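Local coordinates for protein extracellular ligand-binding receptor (Desulfohalobium retbaense DSM 5692, PDB 5ERE) that probably senses small molecules outside the cell, holding 2-oxo-4-methylpentanoic acid in a leucine-binding-protein-like module and cytosine in a Cache-type sensor module, at residues K1-A13 against S34-D46. Residues are numbered along the deposited sequence; the frame is centred on the assembly and turned at random.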
loop_
_atom_site.group_PDB
_atom_site.type_symbol
_atom_site.label_atom_id
_atom_site.label_comp_id
_atom_site.label_asym_id
_atom_site.label_seq_id
_atom_site.Cartn_x
_atom_site.Cartn_y
_atom_site.Cartn_z
ATOM N N LYS A 1 -13.422 7.870 -39.041
ATOM C CA LYS A 1 -12.224 7.662 -38.224
ATOM C C LYS A 1 -12.347 8.468 -36.921
ATOM O O LYS A 1 -12.404 9.692 -36.957
ATOM C CB LYS A 1 -10.961 8.057 -39.010
ATOM C CG LYS A 1 -9.643 8.085 -38.202
ATOM C CD LYS A 1 -9.067 6.697 -37.923
ATOM C CE LYS A 1 -7.908 6.364 -38.859
ATOM N NZ LYS A 1 -6.565 6.690 -38.296
ATOM N N PRO A 2 -12.408 7.784 -35.767
ATOM C CA PRO A 2 -12.674 8.545 -34.536
ATOM C C PRO A 2 -11.520 9.467 -34.113
ATOM O O PRO A 2 -10.351 9.157 -34.327
ATOM C CB PRO A 2 -12.894 7.455 -33.492
ATOM C CG PRO A 2 -12.047 6.318 -33.960
ATOM C CD PRO A 2 -12.071 6.372 -35.482
ATOM N N VAL A 3 -11.877 10.590 -33.505
ATOM C CA VAL A 3 -10.903 11.558 -33.023
ATOM C C VAL A 3 -10.834 11.560 -31.507
ATOM O O VAL A 3 -11.852 11.685 -30.828
ATOM C CB VAL A 3 -11.245 12.961 -33.543
ATOM C CG1 VAL A 3 -10.361 14.030 -32.904
ATOM C CG2 VAL A 3 -11.101 12.983 -35.060
ATOM N N VAL A 4 -9.620 11.427 -30.984
ATOM C CA VAL A 4 -9.411 11.532 -29.550
ATOM C C VAL A 4 -8.732 12.878 -29.239
ATOM O O VAL A 4 -7.648 13.179 -29.748
ATOM C CB VAL A 4 -8.584 10.352 -29.007
ATOM C CG1 VAL A 4 -8.279 10.537 -27.497
ATOM C CG2 VAL A 4 -9.321 9.045 -29.238
ATOM N N GLY A 5 -9.399 13.697 -28.429
ATOM C CA GLY A 5 -8.809 14.934 -27.939
ATOM C C GLY A 5 -7.973 14.746 -26.665
ATOM O O GLY A 5 -8.388 14.067 -25.733
ATOM N N VAL A 6 -6.783 15.335 -26.644
ATOM C CA VAL A 6 -5.804 15.102 -25.588
ATOM C C VAL A 6 -5.295 16.451 -25.042
ATOM O O VAL A 6 -4.575 17.168 -25.735
ATOM C CB VAL A 6 -4.610 14.308 -26.076
ATOM C CG1 VAL A 6 -3.629 14.097 -24.922
ATOM C CG2 VAL A 6 -5.048 12.936 -26.750
ATOM N N ILE A 7 -5.707 16.776 -23.822
ATOM C CA ILE A 7 -5.453 18.076 -23.199
ATOM C C ILE A 7 -4.325 17.955 -22.197
ATOM O O ILE A 7 -4.463 17.299 -21.179
ATOM C CB ILE A 7 -6.702 18.615 -22.504
ATOM C CG1 ILE A 7 -7.867 18.528 -23.479
ATOM C CG2 ILE A 7 -6.457 20.050 -22.034
ATOM C CD1 ILE A 7 -9.258 18.931 -22.928
ATOM N N LEU A 8 -3.206 18.576 -22.533
ATOM C CA LEU A 8 -1.962 18.461 -21.761
ATOM C C LEU A 8 -1.444 19.847 -21.357
ATOM O O LEU A 8 -1.662 20.830 -22.063
ATOM C CB LEU A 8 -0.891 17.768 -22.575
ATOM C CG LEU A 8 -1.272 16.435 -23.263
ATOM C CD1 LEU A 8 -0.077 15.975 -24.098
ATOM C CD2 LEU A 8 -1.683 15.404 -22.203
ATOM N N PRO A 9 -0.716 19.914 -20.241
ATOM C CA PRO A 9 -0.418 21.236 -19.686
ATOM C C PRO A 9 0.848 21.838 -20.297
ATOM O O PRO A 9 1.829 22.034 -19.583
ATOM C CB PRO A 9 -0.256 20.937 -18.195
ATOM C CG PRO A 9 0.279 19.493 -18.178
ATOM C CD PRO A 9 -0.391 18.828 -19.301
ATOM N N PHE A 10 0.818 22.118 -21.601
ATOM C CA PHE A 10 2.000 22.581 -22.308
ATOM C C PHE A 10 2.505 23.959 -21.749
ATOM O O PHE A 10 3.690 24.153 -21.555
ATOM C CB PHE A 10 1.722 22.734 -23.790
ATOM C CG PHE A 10 1.532 21.422 -24.523
ATOM C CD1 PHE A 10 2.572 20.500 -24.618
ATOM C CD2 PHE A 10 0.327 21.129 -25.106
ATOM C CE1 PHE A 10 2.408 19.294 -25.285
ATOM C CE2 PHE A 10 0.155 19.916 -25.807
ATOM C CZ PHE A 10 1.188 19.006 -25.885
ATOM N N SER A 11 1.570 24.872 -21.511
ATOM C CA SER A 11 1.845 26.228 -21.028
ATOM C C SER A 11 1.692 26.267 -19.519
ATOM O O SER A 11 0.661 26.677 -18.998
ATOM C CB SER A 11 0.888 27.223 -21.675
ATOM O OG SER A 11 1.078 27.285 -23.068
ATOM N N SER A 12 2.743 25.831 -18.836
ATOM C CA SER A 12 2.717 25.598 -17.408
ATOM C C SER A 12 4.100 25.150 -16.939
ATOM O O SER A 12 5.007 24.927 -17.761
ATOM C CB SER A 12 1.658 24.549 -17.038
ATOM O OG SER A 12 2.197 23.239 -16.981
ATOM N N ALA A 13 4.253 25.042 -15.615
ATOM C CA ALA A 13 5.470 24.482 -15.003
ATOM C C ALA A 13 5.734 22.997 -15.411
ATOM O O ALA A 13 6.844 22.467 -15.240
ATOM C CB ALA A 13 5.365 24.592 -13.516
ATOM N N SER A 34 -2.774 3.285 -36.034
ATOM C CA SER A 34 -3.622 4.472 -35.936
ATOM C C SER A 34 -5.118 4.139 -35.979
ATOM O O SER A 34 -5.817 4.563 -36.905
ATOM C CB SER A 34 -3.279 5.451 -37.065
ATOM O OG SER A 34 -1.875 5.551 -37.241
ATOM N N ALA A 35 -5.607 3.385 -34.988
ATOM C CA ALA A 35 -7.052 3.127 -34.878
ATOM C C ALA A 35 -7.861 4.421 -34.648
ATOM O O ALA A 35 -9.076 4.434 -34.807
ATOM C CB ALA A 35 -7.343 2.125 -33.752
ATOM N N PHE A 36 -7.194 5.508 -34.274
ATOM C CA PHE A 36 -7.875 6.790 -34.123
ATOM C C PHE A 36 -6.912 7.942 -34.418
ATOM O O PHE A 36 -5.698 7.744 -34.440
ATOM C CB PHE A 36 -8.474 6.914 -32.719
ATOM C CG PHE A 36 -7.469 6.795 -31.596
ATOM C CD1 PHE A 36 -7.157 5.568 -31.027
ATOM C CD2 PHE A 36 -6.847 7.901 -31.114
ATOM C CE1 PHE A 36 -6.224 5.465 -29.988
ATOM C CE2 PHE A 36 -5.911 7.808 -30.055
ATOM C CZ PHE A 36 -5.614 6.592 -29.491
ATOM N N GLU A 37 -7.466 9.120 -34.696
ATOM C CA GLU A 37 -6.677 10.331 -34.891
ATOM C C GLU A 37 -6.594 11.109 -33.563
ATOM O O GLU A 37 -7.567 11.144 -32.803
ATOM C CB GLU A 37 -7.291 11.215 -35.978
ATOM C CG GLU A 37 -7.601 10.496 -37.277
ATOM C CD GLU A 37 -6.580 10.778 -38.350
ATOM O OE1 GLU A 37 -6.917 11.518 -39.303
ATOM O OE2 GLU A 37 -5.444 10.260 -38.241
ATOM N N ILE A 38 -5.440 11.722 -33.315
ATOM C CA ILE A 38 -5.210 12.542 -32.123
ATOM C C ILE A 38 -5.233 14.006 -32.481
ATOM O O ILE A 38 -4.670 14.390 -33.498
ATOM C CB ILE A 38 -3.851 12.238 -31.468
ATOM C CG1 ILE A 38 -3.878 10.881 -30.771
ATOM C CG2 ILE A 38 -3.487 13.288 -30.436
ATOM C CD1 ILE A 38 -4.770 10.822 -29.589
ATOM N N VAL A 39 -5.878 14.829 -31.657
ATOM C CA VAL A 39 -5.606 16.262 -31.689
ATOM C C VAL A 39 -5.239 16.726 -30.255
ATOM O O VAL A 39 -5.823 16.298 -29.264
ATOM C CB VAL A 39 -6.789 17.069 -32.279
ATOM C CG1 VAL A 39 -7.113 16.565 -33.699
ATOM C CG2 VAL A 39 -8.023 16.981 -31.426
ATOM N N PHE A 40 -4.204 17.547 -30.179
ATOM C CA PHE A 40 -3.652 17.991 -28.914
ATOM C C PHE A 40 -4.204 19.367 -28.616
ATOM O O PHE A 40 -4.367 20.181 -29.530
ATOM C CB PHE A 40 -2.138 18.041 -28.961
ATOM C CG PHE A 40 -1.491 16.700 -29.018
ATOM C CD1 PHE A 40 -1.381 15.930 -27.872
ATOM C CD2 PHE A 40 -0.989 16.216 -30.217
ATOM C CE1 PHE A 40 -0.789 14.701 -27.917
ATOM C CE2 PHE A 40 -0.363 14.987 -30.272
ATOM C CZ PHE A 40 -0.266 14.221 -29.126
ATOM N N LYS A 41 -4.535 19.598 -27.354
ATOM C CA LYS A 41 -4.898 20.934 -26.895
ATOM C C LYS A 41 -4.059 21.294 -25.659
ATOM O O LYS A 41 -3.576 20.417 -24.917
ATOM C CB LYS A 41 -6.394 21.029 -26.575
ATOM C CG LYS A 41 -7.340 20.727 -27.764
ATOM C CD LYS A 41 -7.248 21.797 -28.839
ATOM C CE LYS A 41 -8.205 21.495 -29.988
ATOM N NZ LYS A 41 -7.819 22.226 -31.222
ATOM N N ASP A 42 -3.901 22.597 -25.450
ATOM C CA ASP A 42 -3.035 23.121 -24.397
ATOM C C ASP A 42 -3.939 23.439 -23.204
ATOM O O ASP A 42 -4.776 24.338 -23.253
ATOM C CB ASP A 42 -2.269 24.342 -24.914
ATOM C CG ASP A 42 -1.210 24.853 -23.913
ATOM O OD1 ASP A 42 -1.127 24.338 -22.784
ATOM O OD2 ASP A 42 -0.432 25.730 -24.303
ATOM N N GLY A 43 -3.822 22.643 -22.154
ATOM C CA GLY A 43 -4.608 22.881 -20.958
ATOM C C GLY A 43 -4.095 24.052 -20.114
ATOM O O GLY A 43 -4.792 24.519 -19.219
ATOM N N GLY A 44 -2.886 24.540 -20.400
ATOM C CA GLY A 44 -2.351 25.678 -19.659
ATOM C C GLY A 44 -1.986 25.369 -18.215
ATOM O O GLY A 44 -1.621 24.235 -17.879
ATOM N N ALA A 45 -2.110 26.379 -17.351
ATOM C CA ALA A 45 -1.528 26.330 -16.019
ATOM C C ALA A 45 -2.581 26.190 -14.921
ATOM O O ALA A 45 -2.255 25.789 -13.808
ATOM C CB ALA A 45 -0.671 27.585 -15.774
ATOM N N ASP A 46 -3.842 26.469 -15.240
ATOM C CA ASP A 46 -4.897 26.386 -14.239
ATOM C C ASP A 46 -6.196 25.781 -14.738
ATOM O O ASP A 46 -6.332 25.419 -15.899
ATOM C CB ASP A 46 -5.187 27.792 -13.670
ATOM C CG ASP A 46 -5.808 28.748 -14.708
ATOM O OD1 ASP A 46 -6.742 28.365 -15.445
ATOM O OD2 ASP A 46 -5.359 29.907 -14.787
#
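The carboxylate of D42 grips the loop after strand 3-8 with both oxygens: OD1 accepts S11 N on its syn side at 3.0 Å, while S11 OG donates to OD2 at 2.5 Å, a length so short that its exact value is doubtful. OD1 also takes G44 N from above the carboxylate plane, closing an Asx turn. With CG anti to the backbone N (chi1 -173°), the D42 carboxylate swings across to S11. An asparagine here, with an NH2 in place of one carboxylate oxygen, would probably leave S11 OG, or S11 N and G44 N, without an acceptor and free the S11 turn to shift. L8 O is doubly used, F10 N and G43 N (2.8 Å) approaching from opposite faces of its plane. Upstream, strands 3-8 and 37-42 pair in parallel from E37 N–P2 O (2.9 Å) to G43 N–L8 O. I38 CD1 packs on V6 CG2 at 3.6 Å, and the F40 ring lies beside V6, its CD1 4.0 Å from L8 CD1. At the N-terminal end of the ladder K1 NZ donates a hydrogen bond to S34 O at 2.6 Å. In this beta-alpha-beta crossover of the periplasmic-binding-protein fold, 37-42 is an edge strand, 3-8 hydrogen-bonds on its other side to strand 64-70, helix 15-32 touches L8, F10 and I38, and helix 254-271 meets V4 and F36.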